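Local coordinates for protein uncharacterized N-acetyltransferase D2E76_00625 (Mycobacteroides abscessus, PDB 6YCA) that binds acetyl coenzyme A and is probably a GCN5-related N-acetyltransferase of the Eis family, one that does not modify aminoglycosides, at residues Ala151-Arg163 with Val275-Leu289. Sequence-based numbering, arbitrary orientation.
Sequences ATSSATYRIQRRR and VDVIELGPRPIDDPL. With SO4 (sulfate ion), chain L.
From Ala155 to Arg161, strand 151-160 and the turn after it run antiparallel to Asp276-Arg283, the strand axes 4.6 Å apart at 164°, and paired backbone bonds join Tyr157 to Leu280 and Ile159 to Ile278. Between Ala155 and Tyr157 the register slips by one residue, a beta bulge; just there Pro282, behind a cis peptide, turns the second chain, and Ala155 pairs with Arg283 instead. Tyr157 carries much of the contact. With CG anti to its carbonyl carbon (chi1 -58°), the ring reaches along the second chain until OH gives a 2.7 Å hydrogen bond to Pro284 O, in the carbonyl plane. That oxygen also accepts from Asp287 N, closing the type I turn Pro284-Asp287. Leu289 CD1 lies over one ring face in a CH-pi contact, 4.2 Å from the Tyr157 centroid, while Arg283 CB meets the ring edge at CE1. Ile159 continues this apolar layer: its CD1 touches Leu280 CD2 at 3.7 Å and Leu289 CD1 beside it. Helix 259-270 packs on Leu289 through Tyr262 and Val266. At the end of the turn, Arg283 NE forms a salt bridge with Asp287 OD2, meeting it from above the carboxylate plane. At the far end Arg161, bent at chi3, brings NE to Val275 O, though the modelled distance is doubtfully short; its NH1 reaches Leu270 O. The pairing sets strand 149-160 between strands 277-284 and 299-312; the doubly used Pro284 O and the Arg283-Asp287 salt bridge imply that the turn at the tyrosine's hydroxyl end is held by polar bonds as well as apolar packing.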
loop_
_atom_site.group_PDB
_atom_site.type_symbol
_atom_site.label_atom_id
_atom_site.label_comp_id
_atom_site.label_asym_id
_atom_site.label_seq_id
_atom_site.Cartn_x
_atom_site.Cartn_y
_atom_site.Cartn_z
ATOM N N ALA A 151 -2.957 -34.437 0.400
ATOM C CA ALA A 151 -2.299 -35.276 1.395
ATOM C C ALA A 151 -1.228 -34.557 2.204
ATOM O O ALA A 151 -0.987 -34.940 3.354
ATOM C CB ALA A 151 -1.676 -36.509 0.732
ATOM N N THR A 152 -0.570 -33.543 1.639
ATOM C CA THR A 152 0.402 -32.751 2.380
ATOM C C THR A 152 0.184 -31.279 2.080
ATOM O O THR A 152 -0.311 -30.915 1.011
ATOM C CB THR A 152 1.861 -33.077 2.008
ATOM O OG1 THR A 152 2.204 -32.414 0.782
ATOM C CG2 THR A 152 2.075 -34.581 1.866
ATOM N N SER A 153 0.594 -30.435 3.023
ATOM C CA SER A 153 0.573 -28.994 2.841
ATOM C C SER A 153 1.940 -28.434 3.207
ATOM O O SER A 153 2.723 -29.066 3.923
ATOM C CB SER A 153 -0.507 -28.319 3.699
ATOM O OG SER A 153 -1.805 -28.769 3.345
ATOM N N SER A 154 2.220 -27.242 2.693
ATOM C CA SER A 154 3.482 -26.558 2.921
ATOM C C SER A 154 3.222 -25.170 3.493
ATOM O O SER A 154 2.153 -24.583 3.300
ATOM C CB SER A 154 4.287 -26.456 1.620
ATOM O OG SER A 154 3.686 -25.544 0.719
ATOM N N ALA A 155 4.213 -24.651 4.211
ATOM C CA ALA A 155 4.107 -23.348 4.855
ATOM C C ALA A 155 5.290 -22.473 4.462
ATOM O O ALA A 155 6.329 -22.959 4.000
ATOM C CB ALA A 155 4.013 -23.455 6.385
ATOM N N THR A 156 5.108 -21.167 4.654
ATOM C CA THR A 156 6.125 -20.162 4.389
ATOM C C THR A 156 6.368 -19.352 5.652
ATOM O O THR A 156 5.430 -18.783 6.218
ATOM C CB THR A 156 5.662 -19.218 3.291
ATOM O OG1 THR A 156 5.262 -19.987 2.156
ATOM C CG2 THR A 156 6.801 -18.289 2.891
ATOM N N TYR A 157 7.622 -19.284 6.078
ATOM C CA TYR A 157 7.993 -18.592 7.299
ATOM C C TYR A 157 8.821 -17.350 6.985
ATOM O O TYR A 157 9.682 -17.371 6.101
ATOM C CB TYR A 157 8.807 -19.520 8.198
ATOM C CG TYR A 157 8.067 -20.779 8.566
ATOM C CD1 TYR A 157 8.082 -21.881 7.723
ATOM C CD2 TYR A 157 7.350 -20.869 9.749
ATOM C CE1 TYR A 157 7.406 -23.039 8.049
ATOM C CE2 TYR A 157 6.674 -22.024 10.086
ATOM C CZ TYR A 157 6.707 -23.108 9.231
ATOM O OH TYR A 157 6.037 -24.263 9.555
ATOM N N ARG A 158 8.545 -16.269 7.713
ATOM C CA ARG A 158 9.383 -15.075 7.734
ATOM C C ARG A 158 9.958 -14.934 9.135
ATOM O O ARG A 158 9.206 -14.820 10.110
ATOM C CB ARG A 158 8.610 -13.802 7.396
ATOM C CG ARG A 158 8.300 -13.520 5.943
ATOM C CD ARG A 158 7.616 -12.158 5.904
ATOM N NE ARG A 158 8.484 -11.109 6.444
ATOM C CZ ARG A 158 8.064 -9.904 6.837
ATOM N NH1 ARG A 158 6.776 -9.582 6.765
ATOM N NH2 ARG A 158 8.931 -9.020 7.323
ATOM N N ILE A 159 11.282 -14.963 9.231
ATOM C CA ILE A 159 11.992 -14.847 10.497
ATOM C C ILE A 159 12.636 -13.471 10.548
ATOM O O ILE A 159 13.364 -13.088 9.625
ATOM C CB ILE A 159 13.061 -15.942 10.630
ATOM C CG1 ILE A 159 12.421 -17.329 10.521
ATOM C CG2 ILE A 159 13.805 -15.785 11.946
ATOM C CD1 ILE A 159 13.421 -18.467 10.592
ATOM N N GLN A 160 12.362 -12.723 11.612
ATOM C CA GLN A 160 13.055 -11.461 11.859
ATOM C C GLN A 160 14.336 -11.806 12.612
ATOM O O GLN A 160 14.310 -12.075 13.816
ATOM C CB GLN A 160 12.170 -10.483 12.624
ATOM C CG GLN A 160 12.327 -9.032 12.166
ATOM C CD GLN A 160 11.878 -8.024 13.214
ATOM O OE1 GLN A 160 12.656 -7.162 13.637
ATOM N NE2 GLN A 160 10.616 -8.119 13.632
ATOM N N ARG A 161 15.464 -11.819 11.891
ATOM C CA ARG A 161 16.696 -12.409 12.418
ATOM C C ARG A 161 17.166 -11.750 13.709
ATOM O O ARG A 161 17.740 -12.427 14.567
ATOM C CB ARG A 161 17.805 -12.379 11.366
ATOM C CG ARG A 161 19.032 -13.195 11.741
ATOM C CD ARG A 161 20.151 -12.982 10.744
ATOM N NE ARG A 161 20.694 -11.629 10.816
ATOM C CZ ARG A 161 21.658 -11.247 11.648
ATOM N NH1 ARG A 161 22.199 -12.119 12.487
ATOM N NH2 ARG A 161 22.085 -9.991 11.634
ATOM N N ARG A 162 16.962 -10.434 13.856
ATOM C CA ARG A 162 17.414 -9.751 15.067
ATOM C C ARG A 162 16.722 -10.297 16.307
ATOM O O ARG A 162 17.302 -10.281 17.398
ATOM C CB ARG A 162 17.216 -8.238 14.943
ATOM C CG ARG A 162 15.764 -7.784 14.843
ATOM C CD ARG A 162 15.658 -6.263 14.833
ATOM N NE ARG A 162 16.164 -5.714 13.574
ATOM C CZ ARG A 162 17.372 -5.176 13.413
ATOM N NH1 ARG A 162 17.740 -4.724 12.219
ATOM N NH2 ARG A 162 18.213 -5.094 14.439
ATOM N N ARG A 163 15.485 -10.766 16.168
ATOM C CA ARG A 163 14.726 -11.337 17.271
ATOM C C ARG A 163 14.914 -12.844 17.425
ATOM O O ARG A 163 14.314 -13.440 18.328
ATOM C CB ARG A 163 13.241 -11.037 17.090
ATOM C CG ARG A 163 12.915 -9.591 16.824
ATOM C CD ARG A 163 11.458 -9.467 16.430
ATOM N NE ARG A 163 10.581 -10.090 17.417
ATOM C CZ ARG A 163 9.258 -10.120 17.324
ATOM N NH1 ARG A 163 8.652 -9.562 16.284
ATOM N NH2 ARG A 163 8.543 -10.713 18.266
ATOM N N VAL A 275 21.877 -9.777 7.341
ATOM C CA VAL A 275 20.563 -10.268 6.946
ATOM C C VAL A 275 19.545 -9.833 7.989
ATOM O O VAL A 275 19.747 -10.032 9.194
ATOM C CB VAL A 275 20.566 -11.792 6.757
ATOM C CG1 VAL A 275 19.158 -12.285 6.437
ATOM C CG2 VAL A 275 21.516 -12.167 5.640
ATOM N N ASP A 276 18.456 -9.223 7.526
ATOM C CA ASP A 276 17.377 -8.753 8.381
ATOM C C ASP A 276 16.188 -9.701 8.427
ATOM O O ASP A 276 15.618 -9.914 9.501
ATOM C CB ASP A 276 16.915 -7.361 7.933
ATOM C CG ASP A 276 17.962 -6.287 8.189
ATOM O OD1 ASP A 276 18.606 -6.329 9.259
ATOM O OD2 ASP A 276 18.150 -5.408 7.320
ATOM N N VAL A 277 15.792 -10.273 7.290
ATOM C CA VAL A 277 14.625 -11.142 7.206
ATOM C C VAL A 277 15.029 -12.432 6.509
ATOM O O VAL A 277 15.672 -12.400 5.457
ATOM C CB VAL A 277 13.485 -10.462 6.426
ATOM C CG1 VAL A 277 12.299 -11.395 6.294
ATOM C CG2 VAL A 277 13.089 -9.164 7.096
ATOM N N ILE A 278 14.641 -13.565 7.084
ATOM C CA ILE A 278 14.892 -14.873 6.489
ATOM C C ILE A 278 13.544 -15.462 6.100
ATOM O O ILE A 278 12.672 -15.648 6.957
ATOM C CB ILE A 278 15.635 -15.801 7.465
ATOM C CG1 ILE A 278 16.871 -15.097 8.035
ATOM C CG2 ILE A 278 16.033 -17.094 6.773
ATOM C CD1 ILE A 278 17.545 -15.868 9.156
ATOM N N GLU A 279 13.365 -15.761 4.818
ATOM C CA GLU A 279 12.123 -16.355 4.338
ATOM C C GLU A 279 12.386 -17.786 3.895
ATOM O O GLU A 279 13.189 -18.025 2.989
ATOM C CB GLU A 279 11.459 -15.529 3.236
ATOM C CG GLU A 279 10.050 -16.034 2.910
ATOM C CD GLU A 279 9.223 -15.045 2.099
ATOM O OE1 GLU A 279 9.810 -14.095 1.531
ATOM O OE2 GLU A 279 7.980 -15.217 2.042
ATOM N N LEU A 280 11.717 -18.727 4.550
ATOM C CA LEU A 280 11.813 -20.146 4.245
ATOM C C LEU A 280 10.520 -20.551 3.560
ATOM O O LEU A 280 9.436 -20.202 4.034
ATOM C CB LEU A 280 11.930 -20.963 5.534
ATOM C CG LEU A 280 13.126 -20.947 6.491
ATOM C CD1 LEU A 280 14.383 -21.497 5.840
ATOM C CD2 LEU A 280 13.367 -19.564 7.086
ATOM N N GLY A 281 10.628 -21.253 2.438
ATOM C CA GLY A 281 9.453 -21.736 1.753
ATOM C C GLY A 281 9.773 -22.461 0.462
ATOM O O GLY A 281 10.641 -22.044 -0.312
ATOM N N PRO A 282 9.063 -23.568 0.196
ATOM C CA PRO A 282 8.079 -24.183 1.091
ATOM C C PRO A 282 8.740 -25.027 2.174
ATOM O O PRO A 282 9.788 -25.616 1.920
ATOM C CB PRO A 282 7.290 -25.090 0.150
ATOM C CG PRO A 282 8.276 -25.492 -0.861
ATOM C CD PRO A 282 9.137 -24.283 -1.090
ATOM N N ARG A 283 8.138 -25.069 3.355
ATOM C CA ARG A 283 8.617 -25.836 4.494
ATOM C C ARG A 283 7.457 -26.617 5.092
ATOM O O ARG A 283 6.291 -26.349 4.779
ATOM C CB ARG A 283 9.207 -24.896 5.555
ATOM C CG ARG A 283 10.505 -24.223 5.143
ATOM C CD ARG A 283 11.592 -25.242 4.872
ATOM N NE ARG A 283 11.823 -26.119 6.013
ATOM C CZ ARG A 283 12.500 -27.258 5.940
ATOM N NH1 ARG A 283 13.007 -27.648 4.779
ATOM N NH2 ARG A 283 12.668 -28.009 7.021
ATOM N N PRO A 284 7.739 -27.620 5.926
ATOM C CA PRO A 284 6.654 -28.355 6.587
ATOM C C PRO A 284 5.804 -27.443 7.460
ATOM O O PRO A 284 6.289 -26.472 8.045
ATOM C CB PRO A 284 7.396 -29.386 7.443
ATOM C CG PRO A 284 8.704 -29.558 6.780
ATOM C CD PRO A 284 9.055 -28.225 6.195
ATOM N N ILE A 285 4.510 -27.769 7.544
ATOM C CA ILE A 285 3.601 -26.969 8.361
ATOM C C ILE A 285 3.883 -27.121 9.852
ATOM O O ILE A 285 3.408 -26.308 10.651
ATOM C CB ILE A 285 2.117 -27.239 8.032
ATOM C CG1 ILE A 285 1.710 -28.647 8.456
ATOM C CG2 ILE A 285 1.844 -27.040 6.553
ATOM C CD1 ILE A 285 0.245 -28.923 8.274
ATOM N N ASP A 286 4.638 -28.144 10.253
ATOM C CA ASP A 286 5.018 -28.337 11.649
ATOM C C ASP A 286 6.519 -28.167 11.861
ATOM O O ASP A 286 7.089 -28.749 12.788
ATOM C CB ASP A 286 4.549 -29.697 12.165
ATOM C CG ASP A 286 5.217 -30.866 11.448
ATOM O OD1 ASP A 286 5.863 -30.660 10.394
ATOM O OD2 ASP A 286 5.088 -32.005 11.940
ATOM N N ASP A 287 7.158 -27.356 11.023
ATOM C CA ASP A 287 8.583 -27.108 11.158
ATOM C C ASP A 287 8.854 -26.485 12.522
ATOM O O ASP A 287 8.233 -25.471 12.869
ATOM C CB ASP A 287 9.039 -26.151 10.059
ATOM C CG ASP A 287 10.474 -26.393 9.628
ATOM O OD1 ASP A 287 11.092 -27.367 10.111
ATOM O OD2 ASP A 287 10.981 -25.613 8.792
ATOM N N PRO A 288 9.734 -27.062 13.328
ATOM C CA PRO A 288 9.926 -26.552 14.693
ATOM C C PRO A 288 10.734 -25.264 14.784
ATOM O O PRO A 288 11.460 -25.074 15.764
ATOM C CB PRO A 288 10.641 -27.710 15.399
ATOM C CG PRO A 288 11.366 -28.420 14.308
ATOM C CD PRO A 288 10.489 -28.304 13.087
ATOM N N LEU A 289 10.630 -24.380 13.787
ATOM C CA LEU A 289 11.282 -23.072 13.883
ATOM C C LEU A 289 10.873 -22.281 15.119
ATOM O O LEU A 289 11.765 -21.745 15.802
ATOM C CB LEU A 289 11.097 -22.261 12.595
ATOM C CG LEU A 289 11.883 -22.671 11.351
ATOM C CD1 LEU A 289 11.447 -21.849 10.151
ATOM C CD2 LEU A 289 13.360 -22.479 11.602
HETATM S S SO4 L . 4.984 -9.453 18.161
HETATM O O1 SO4 L . 5.278 -9.870 19.533
HETATM O O2 SO4 L . 5.183 -8.010 18.038
HETATM O O3 SO4 L . 5.866 -10.136 17.221
HETATM O O4 SO4 L . 3.595 -9.779 17.845
#